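Local coordinates for AdeR (Acinetobacter baumannii, PDB 5X5L), which is a two-component response regulator that probably controls transcription, its C-terminal OmpR/PhoB-type domain binding DNA of an intercistronic region, at residues 15-20 and 33-38; 5-10 and 83-88; 39-44 and 52-57. One frame throughout, in Å; residues are numbered along the deposited sequence.

Contact 1: residues 15-20 and 33-38. With nucleotides of chain J.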
# COMPACT_ATOMS: atom_id res chain seq x y z
N HIS C 15 8.93 -2.58 1.44
CA HIS C 15 9.66 -3.87 1.35
C HIS C 15 10.70 -3.90 0.22
O HIS C 15 11.03 -4.96 -0.33
CB HIS C 15 8.67 -5.04 1.24
CG HIS C 15 8.57 -5.88 2.48
ND1 HIS C 15 8.95 -7.21 2.48
CD2 HIS C 15 8.14 -5.60 3.73
CE1 HIS C 15 8.76 -7.72 3.68
NE2 HIS C 15 8.27 -6.76 4.46
N SER C 16 11.26 -2.73 -0.09
CA SER C 16 12.23 -2.57 -1.16
C SER C 16 13.64 -2.45 -0.59
O SER C 16 13.84 -1.81 0.44
CB SER C 16 11.91 -1.31 -1.97
OG SER C 16 10.51 -1.16 -2.12
N VAL C 17 14.63 -3.07 -1.27
CA VAL C 17 16.04 -2.86 -0.95
C VAL C 17 16.72 -2.26 -2.19
O VAL C 17 16.63 -2.82 -3.29
CB VAL C 17 16.74 -4.16 -0.54
CG1 VAL C 17 15.99 -4.81 0.61
CG2 VAL C 17 16.80 -5.09 -1.70
N TYR C 18 17.38 -1.11 -2.01
CA TYR C 18 18.05 -0.38 -3.09
C TYR C 18 19.58 -0.42 -2.96
O TYR C 18 20.11 -0.40 -1.84
CB TYR C 18 17.59 1.07 -3.08
CG TYR C 18 16.16 1.27 -3.53
CD1 TYR C 18 15.86 1.35 -4.88
CD2 TYR C 18 15.12 1.42 -2.61
CE1 TYR C 18 14.55 1.57 -5.32
CE2 TYR C 18 13.82 1.65 -3.02
CZ TYR C 18 13.54 1.70 -4.38
OH TYR C 18 12.26 1.92 -4.83
N ILE C 19 20.27 -0.48 -4.09
CA ILE C 19 21.71 -0.21 -4.16
C ILE C 19 21.93 1.16 -4.80
O ILE C 19 21.30 1.48 -5.82
CB ILE C 19 22.46 -1.29 -5.00
CG1 ILE C 19 22.28 -2.69 -4.40
CG2 ILE C 19 23.93 -0.92 -5.18
CD1 ILE C 19 22.46 -2.78 -2.88
N HIS C 20 22.83 1.95 -4.21
CA HIS C 20 23.15 3.29 -4.72
C HIS C 20 24.27 3.22 -5.77
O HIS C 20 25.10 2.31 -5.76
CB HIS C 20 23.52 4.24 -3.59
CG HIS C 20 22.40 4.54 -2.64
ND1 HIS C 20 21.87 5.81 -2.50
CD2 HIS C 20 21.70 3.75 -1.79
CE1 HIS C 20 20.90 5.78 -1.60
NE2 HIS C 20 20.78 4.55 -1.15
N THR C 33 12.57 -14.51 2.35
CA THR C 33 13.70 -14.96 3.17
C THR C 33 14.91 -14.05 3.00
O THR C 33 15.48 -13.57 3.97
CB THR C 33 14.11 -16.41 2.83
OG1 THR C 33 12.97 -17.24 3.02
CG2 THR C 33 15.24 -16.87 3.74
N GLU C 34 15.28 -13.80 1.74
CA GLU C 34 16.40 -12.91 1.39
C GLU C 34 16.23 -11.49 1.95
O GLU C 34 17.19 -10.90 2.43
CB GLU C 34 16.60 -12.88 -0.13
CG GLU C 34 17.15 -14.18 -0.72
CD GLU C 34 16.99 -14.31 -2.23
OE1 GLU C 34 16.55 -13.35 -2.91
OE2 GLU C 34 17.31 -15.40 -2.76
N TYR C 35 15.01 -10.96 1.88
CA TYR C 35 14.71 -9.64 2.46
C TYR C 35 14.94 -9.64 3.98
O TYR C 35 15.51 -8.70 4.52
CB TYR C 35 13.26 -9.22 2.17
CG TYR C 35 12.88 -7.91 2.81
CD1 TYR C 35 13.12 -6.70 2.15
CD2 TYR C 35 12.30 -7.86 4.07
CE1 TYR C 35 12.78 -5.48 2.72
CE2 TYR C 35 11.96 -6.65 4.65
CZ TYR C 35 12.20 -5.46 3.97
OH TYR C 35 11.85 -4.26 4.55
N LYS C 36 14.47 -10.68 4.65
CA LYS C 36 14.61 -10.80 6.10
C LYS C 36 16.08 -10.86 6.52
O LYS C 36 16.48 -10.21 7.48
CB LYS C 36 13.86 -12.02 6.65
CG LYS C 36 12.35 -11.87 6.64
CD LYS C 36 11.66 -12.95 7.45
CE LYS C 36 10.17 -12.89 7.08
NZ LYS C 36 9.30 -13.78 7.89
N ILE C 37 16.88 -11.62 5.79
CA ILE C 37 18.32 -11.75 6.05
C ILE C 37 19.00 -10.38 6.01
O ILE C 37 19.59 -9.95 7.01
CB ILE C 37 18.99 -12.75 5.08
CG1 ILE C 37 18.55 -14.18 5.44
CG2 ILE C 37 20.51 -12.65 5.14
CD1 ILE C 37 18.99 -15.24 4.45
N ILE C 38 18.89 -9.69 4.87
CA ILE C 38 19.53 -8.38 4.70
C ILE C 38 19.01 -7.32 5.68
O ILE C 38 19.79 -6.49 6.16
CB ILE C 38 19.45 -7.88 3.23
CG1 ILE C 38 20.34 -6.65 2.99
CG2 ILE C 38 18.03 -7.54 2.83
CD1 ILE C 38 21.82 -6.92 3.20
P DT J 15 12.08 -17.83 0.00
OP1 DT J 15 11.75 -16.64 0.81
OP2 DT J 15 13.30 -17.83 -0.85
O5' DT J 15 12.11 -19.09 0.98
C5' DT J 15 10.89 -19.70 1.44
C4' DT J 15 11.06 -21.20 1.42
O4' DT J 15 11.13 -21.68 0.06
C3' DT J 15 12.35 -21.66 2.10
O3' DT J 15 12.04 -22.49 3.21
C2' DT J 15 13.09 -22.43 1.02
C1' DT J 15 12.00 -22.79 0.04
N1 DT J 15 12.42 -23.00 -1.37
C2 DT J 15 12.19 -24.22 -1.96
O2 DT J 15 11.68 -25.16 -1.37
N3 DT J 15 12.58 -24.31 -3.28
C4 DT J 15 13.17 -23.32 -4.04
O4 DT J 15 13.47 -23.54 -5.21
C5 DT J 15 13.38 -22.06 -3.35
C7 DT J 15 14.02 -20.93 -4.10
C6 DT J 15 13.00 -21.96 -2.07

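Contact 2: residues 5-10 and 83-88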
# COMPACT_ATOMS: atom_id res chain seq x y z
N TYR C 5 22.87 1.64 5.27
CA TYR C 5 24.25 1.32 5.62
C TYR C 5 25.13 1.17 4.39
O TYR C 5 24.94 0.23 3.61
CB TYR C 5 24.35 0.06 6.50
CG TYR C 5 25.78 -0.42 6.73
CD1 TYR C 5 26.61 0.20 7.68
CD2 TYR C 5 26.29 -1.48 5.99
CE1 TYR C 5 27.91 -0.24 7.87
CE2 TYR C 5 27.58 -1.92 6.18
CZ TYR C 5 28.40 -1.30 7.12
OH TYR C 5 29.69 -1.73 7.32
N LYS C 6 26.09 2.09 4.22
CA LYS C 6 27.14 2.01 3.20
C LYS C 6 26.61 1.50 1.86
O LYS C 6 26.83 0.34 1.48
CB LYS C 6 28.30 1.13 3.70
CG LYS C 6 29.56 1.12 2.84
CD LYS C 6 30.58 0.12 3.38
CE LYS C 6 31.25 0.56 4.69
NZ LYS C 6 32.07 1.79 4.52
N ASN C 7 25.88 2.37 1.16
CA ASN C 7 25.41 2.10 -0.21
C ASN C 7 24.29 1.01 -0.35
O ASN C 7 23.96 0.57 -1.45
CB ASN C 7 26.65 1.88 -1.15
CG ASN C 7 26.29 1.67 -2.58
OD1 ASN C 7 25.98 2.62 -3.30
ND2 ASN C 7 26.43 0.43 -3.06
N ILE C 8 23.68 0.61 0.79
CA ILE C 8 22.53 -0.31 0.82
C ILE C 8 21.41 0.34 1.61
O ILE C 8 21.51 0.52 2.83
CB ILE C 8 22.88 -1.67 1.47
CG1 ILE C 8 23.87 -2.43 0.57
CG2 ILE C 8 21.62 -2.50 1.74
CD1 ILE C 8 24.21 -3.84 1.00
N GLU C 9 20.31 0.67 0.92
CA GLU C 9 19.13 1.27 1.54
C GLU C 9 18.00 0.25 1.55
O GLU C 9 17.75 -0.41 0.55
CB GLU C 9 18.73 2.53 0.76
CG GLU C 9 17.56 3.29 1.35
CD GLU C 9 17.36 4.67 0.76
OE1 GLU C 9 18.19 5.16 -0.02
OE2 GLU C 9 16.33 5.28 1.08
N ILE C 10 17.34 0.12 2.70
CA ILE C 10 16.14 -0.70 2.84
C ILE C 10 15.00 0.22 3.27
O ILE C 10 15.06 0.82 4.34
CB ILE C 10 16.33 -1.81 3.89
CG1 ILE C 10 17.46 -2.75 3.46
CG2 ILE C 10 15.02 -2.57 4.12
CD1 ILE C 10 17.83 -3.78 4.49
N GLN C 83 24.91 -6.26 -8.81
CA GLN C 83 24.87 -4.79 -8.70
C GLN C 83 26.22 -4.24 -8.25
O GLN C 83 26.29 -3.17 -7.63
CB GLN C 83 23.76 -4.34 -7.74
CG GLN C 83 22.40 -4.97 -8.01
CD GLN C 83 21.95 -4.89 -9.46
OE1 GLN C 83 22.18 -3.88 -10.14
NE2 GLN C 83 21.29 -5.95 -9.93
N GLY C 84 27.31 -4.94 -8.59
CA GLY C 84 28.66 -4.50 -8.26
C GLY C 84 29.01 -4.39 -6.78
O GLY C 84 29.83 -3.56 -6.41
N ILE C 85 28.41 -5.24 -5.95
CA ILE C 85 28.71 -5.27 -4.51
C ILE C 85 29.28 -6.65 -4.14
O ILE C 85 28.53 -7.63 -3.99
CB ILE C 85 27.50 -4.89 -3.64
CG1 ILE C 85 27.10 -3.42 -3.90
CG2 ILE C 85 27.84 -5.10 -2.16
CD1 ILE C 85 25.98 -2.89 -3.03
N PHE C 86 30.60 -6.68 -3.99
CA PHE C 86 31.36 -7.91 -3.75
C PHE C 86 31.79 -8.15 -2.29
O PHE C 86 31.67 -9.30 -1.83
CB PHE C 86 32.52 -7.94 -4.72
CG PHE C 86 32.08 -8.31 -6.12
CD1 PHE C 86 31.66 -7.33 -7.03
CD2 PHE C 86 32.03 -9.66 -6.51
CE1 PHE C 86 31.24 -7.69 -8.29
CE2 PHE C 86 31.61 -10.01 -7.78
CZ PHE C 86 31.21 -9.03 -8.67
N GLN C 87 32.16 -7.11 -1.62
CA GLN C 87 32.70 -7.24 -0.26
C GLN C 87 31.64 -7.37 0.82
O GLN C 87 31.99 -7.08 2.01
CB GLN C 87 33.68 -6.10 0.01
CG GLN C 87 34.93 -6.11 -0.90
CD GLN C 87 35.81 -4.88 -0.69
OE1 GLN C 87 35.97 -4.44 0.45
NE2 GLN C 87 36.39 -4.33 -1.77
N MET C 88 30.41 -7.80 0.54
CA MET C 88 29.38 -8.00 1.56
C MET C 88 29.21 -9.49 1.84
O MET C 88 29.68 -10.33 1.11
CB MET C 88 28.04 -7.42 1.09
CG MET C 88 28.01 -5.92 0.93
SD MET C 88 27.87 -4.90 2.40
CE MET C 88 27.85 -3.31 1.59

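Contact 3: residues 39-44 and 52-57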
# COMPACT_ATOMS: atom_id res chain seq x y z
N SER C 39 17.72 -7.36 5.98
CA SER C 39 17.10 -6.41 6.92
C SER C 39 17.48 -6.72 8.37
O SER C 39 17.53 -5.82 9.20
CB SER C 39 15.58 -6.42 6.76
OG SER C 39 14.99 -5.35 7.46
N PHE C 40 17.72 -8.00 8.68
CA PHE C 40 18.14 -8.44 10.01
C PHE C 40 19.59 -8.06 10.28
O PHE C 40 19.91 -7.51 11.33
CB PHE C 40 17.94 -9.96 10.14
CG PHE C 40 18.29 -10.55 11.49
CD1 PHE C 40 17.95 -9.91 12.68
CD2 PHE C 40 18.94 -11.79 11.56
CE1 PHE C 40 18.30 -10.45 13.89
CE2 PHE C 40 19.26 -12.34 12.79
CZ PHE C 40 18.93 -11.67 13.96
N MET C 41 20.46 -8.37 9.31
CA MET C 41 21.91 -8.16 9.48
C MET C 41 22.36 -6.70 9.38
O MET C 41 23.38 -6.35 9.98
CB MET C 41 22.68 -9.01 8.47
CG MET C 41 22.49 -10.51 8.70
SD MET C 41 23.75 -11.56 7.96
CE MET C 41 23.29 -11.27 6.27
N ILE C 42 21.62 -5.86 8.67
CA ILE C 42 21.96 -4.44 8.55
C ILE C 42 21.80 -3.65 9.87
O ILE C 42 22.37 -2.57 10.01
CB ILE C 42 21.16 -3.76 7.40
CG1 ILE C 42 21.81 -2.46 6.93
CG2 ILE C 42 19.73 -3.49 7.81
CD1 ILE C 42 21.38 -2.05 5.53
N ASP C 43 21.04 -4.19 10.82
CA ASP C 43 20.92 -3.61 12.17
C ASP C 43 22.26 -3.58 12.89
O ASP C 43 22.62 -2.57 13.49
CB ASP C 43 19.93 -4.40 13.03
CG ASP C 43 18.51 -4.35 12.49
OD1 ASP C 43 18.04 -3.25 12.08
OD2 ASP C 43 17.85 -5.41 12.49
N GLN C 44 22.97 -4.71 12.82
CA GLN C 44 24.33 -4.85 13.35
C GLN C 44 25.24 -5.34 12.23
O GLN C 44 25.52 -6.54 12.13
CB GLN C 44 24.34 -5.84 14.52
CG GLN C 44 23.65 -5.32 15.78
CD GLN C 44 23.95 -6.18 16.99
OE1 GLN C 44 25.07 -6.23 17.48
NE2 GLN C 44 22.93 -6.87 17.49
N GLY C 52 22.04 -20.53 13.30
CA GLY C 52 20.87 -20.67 14.17
C GLY C 52 20.08 -19.38 14.32
O GLY C 52 18.84 -19.41 14.33
N GLU C 53 20.78 -18.25 14.44
CA GLU C 53 20.13 -16.94 14.53
C GLU C 53 19.44 -16.55 13.24
O GLU C 53 18.31 -16.07 13.26
CB GLU C 53 21.12 -15.84 14.91
CG GLU C 53 21.67 -15.94 16.32
CD GLU C 53 22.65 -14.84 16.62
OE1 GLU C 53 23.69 -14.74 15.95
OE2 GLU C 53 22.36 -14.03 17.52
N LEU C 54 20.13 -16.74 12.12
CA LEU C 54 19.56 -16.45 10.80
C LEU C 54 18.34 -17.33 10.50
O LEU C 54 17.36 -16.85 9.94
CB LEU C 54 20.61 -16.61 9.70
CG LEU C 54 21.77 -15.60 9.76
CD1 LEU C 54 22.91 -16.04 8.84
CD2 LEU C 54 21.30 -14.20 9.40
N MET C 55 18.41 -18.60 10.91
CA MET C 55 17.31 -19.54 10.69
C MET C 55 16.05 -19.14 11.45
O MET C 55 14.97 -19.05 10.87
CB MET C 55 17.73 -20.96 11.12
CG MET C 55 16.90 -22.05 10.47
SD MET C 55 17.55 -23.69 10.62
CE MET C 55 17.30 -23.93 12.36
N ASN C 56 16.19 -18.88 12.75
CA ASN C 56 15.07 -18.50 13.61
C ASN C 56 14.43 -17.17 13.22
O ASN C 56 13.24 -16.98 13.40
CB ASN C 56 15.50 -18.44 15.08
CG ASN C 56 15.80 -19.80 15.67
OD1 ASN C 56 15.91 -20.80 14.96
ND2 ASN C 56 15.92 -19.85 16.98
N HIS C 57 15.25 -16.25 12.71
CA HIS C 57 14.81 -14.88 12.41
C HIS C 57 14.36 -14.68 10.96
O HIS C 57 13.49 -13.84 10.71
CB HIS C 57 15.94 -13.91 12.74
CG HIS C 57 16.06 -13.60 14.20
ND1 HIS C 57 15.41 -12.54 14.76
CD2 HIS C 57 16.74 -14.21 15.22
CE1 HIS C 57 15.68 -12.48 16.06
NE2 HIS C 57 16.48 -13.49 16.35

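Contact 1: residues 15-20 and 33-38
The ring of H15 lies flat on the ring of Y35 in an offset stack. The centroids are 4.0 Å apart and the planes differ by 15°. H15 belongs to a G1 beta bulge: it and S16 both face D11. The bulge lies at the start of strand 16-19 of the N-terminal antiparallel sheet in this OmpR/PhoB-type winged-helix domain. Helix 32-41 packs on that sheet at a steep angle, 64° between the short segments. H15 ND1 sits over the centre of the Y35 ring, while Y35 CE2 meets the imidazole nearer its rim. Y35 reaches the strand because its CG stands opposite the backbone N (chi1 177°), and its bond from CA to CB points at the strand. V17 supplies the aliphatic part. Its CG1 approaches the tyrosine obliquely, 3.8 Å from Y35 CD1, and also lies 4.1 Å from I38 CG2. I10 of the adjacent strand 8-11 touches V17, Y35 and I38, so these three share the apolar packing around I10. V95 of the second subunit packs on H15. The start of the same helix binds DNA. T33 N donates a nearly straight bond to OP1 of DT15 of chain J. The T33 hydroxyl also meets this phosphate, with OG1 2.6 Å from OP1 of DT15 of chain J.

Contact 2: residues 5-10 and 83-88
Residues 5-10 form a type I' beta turn from Y5 to I8 that leads into strand 8-11, while the segment 83-88 is an irregular loop whose I85 CA lies 9.1 Å from N7 CA. Two backbone bonds close the turn, Y5 N to I8 O and I8 N to Y5 O. Such a turn is the tight two-residue connection of a beta hairpin, here at the edge of the N-terminal antiparallel sheet of the OmpR/PhoB-type domain. In the loop, G84 has positive phi and is the C-prime residue of a Schellman motif that ends helix 66-81. The two segments meet through side chains that are mostly apolar. I8 and M88 meet end to end, with I8 CD1 3.7 Å from M88 CE. The methionine chain is bent at chi2 (-77°). This bend brings its methyl group close to the turn as well, and M88 CE lies 3.8 Å from K6 O. I85 meets I8 obliquely. Its CD1 is 4.2 Å from I8 CG1, a looser approach than that of the methionine. The same methyl also packs against the side-chain amide of N7, at the margin of the contact. In the turn itself, K6 CB rests over the centre of the Y5 ring. The phenol OH of Y5 is hydrogen-bonded to D100 OD2, and K6 and M88 also touch D100. The contact thus joins the hairpin of strands 3-5 and 8-11 to the link between helix 66-81 and strand 90-92. I8 is buried and also touches I19 of strand 16-19 and L80 of helix 66-81, and I85 packs on I19 too.

Contact 3: residues 39-44 and 52-57
F40 and H57 make the aromatic part of this contact, an offset stack with centroids 4.2 Å apart and planes at 13°. F40 CZ lies over the centre of the imidazole, 3.5 Å from H57 CG. The H57 CB group adds a CH-pi contact over the same phenyl ring, 3.9 Å from the F40 centroid. F40 swings its ring away from its own backbone N (chi1 -178°), which carries it across to helix 51-58. The apolar contacts centre on L54. Its CD2 touches the edge of the phenyl ring, 4.0 Å from F40 CD2, and M41 SD crosses to the same methyl at 3.9 Å. F49 of strand 48-50 packs on F40, M41 and L54. The polar ends look to other partners. E53 forms a salt bridge with K47 and accepts a hydrogen bond from S62 N of the third subunit. H57 NE2 is hydrogen-bonded to S62 O of that subunit, which adds a tether to the stacked ring. Here the C-terminal part of helix 32-41, through F40 and M41, packs against helix 51-58. Such packing of the first two helices is characteristic of the three-helix core of the OmpR/PhoB winged-helix fold, in which helix 66-81 is the third helix.

All three contacts lie in the one DNA-binding domain. Along the chain, contacts 1 and 3 come in series, and both fall inside the long loop closed by contact 2. The centres of contacts 1 and 2 are about 10 Å apart, those of 1 and 3 about 12 Å, and those of 2 and 3 about 17 Å. Contacts 1 and 2 share the N-terminal sheet, where strands 8-11 and 16-19 are neighbours. Contacts 1 and 3 share helix 32-41, which thus joins the sheet to helix 51-58. Contacts 2 and 3 lie on opposite sides of the chain's centre, yet I42 packs on Y5, I8 and I10. Together they join the N-terminal sheet to helices 32-41 and 51-58 and to the loop after helix 66-81.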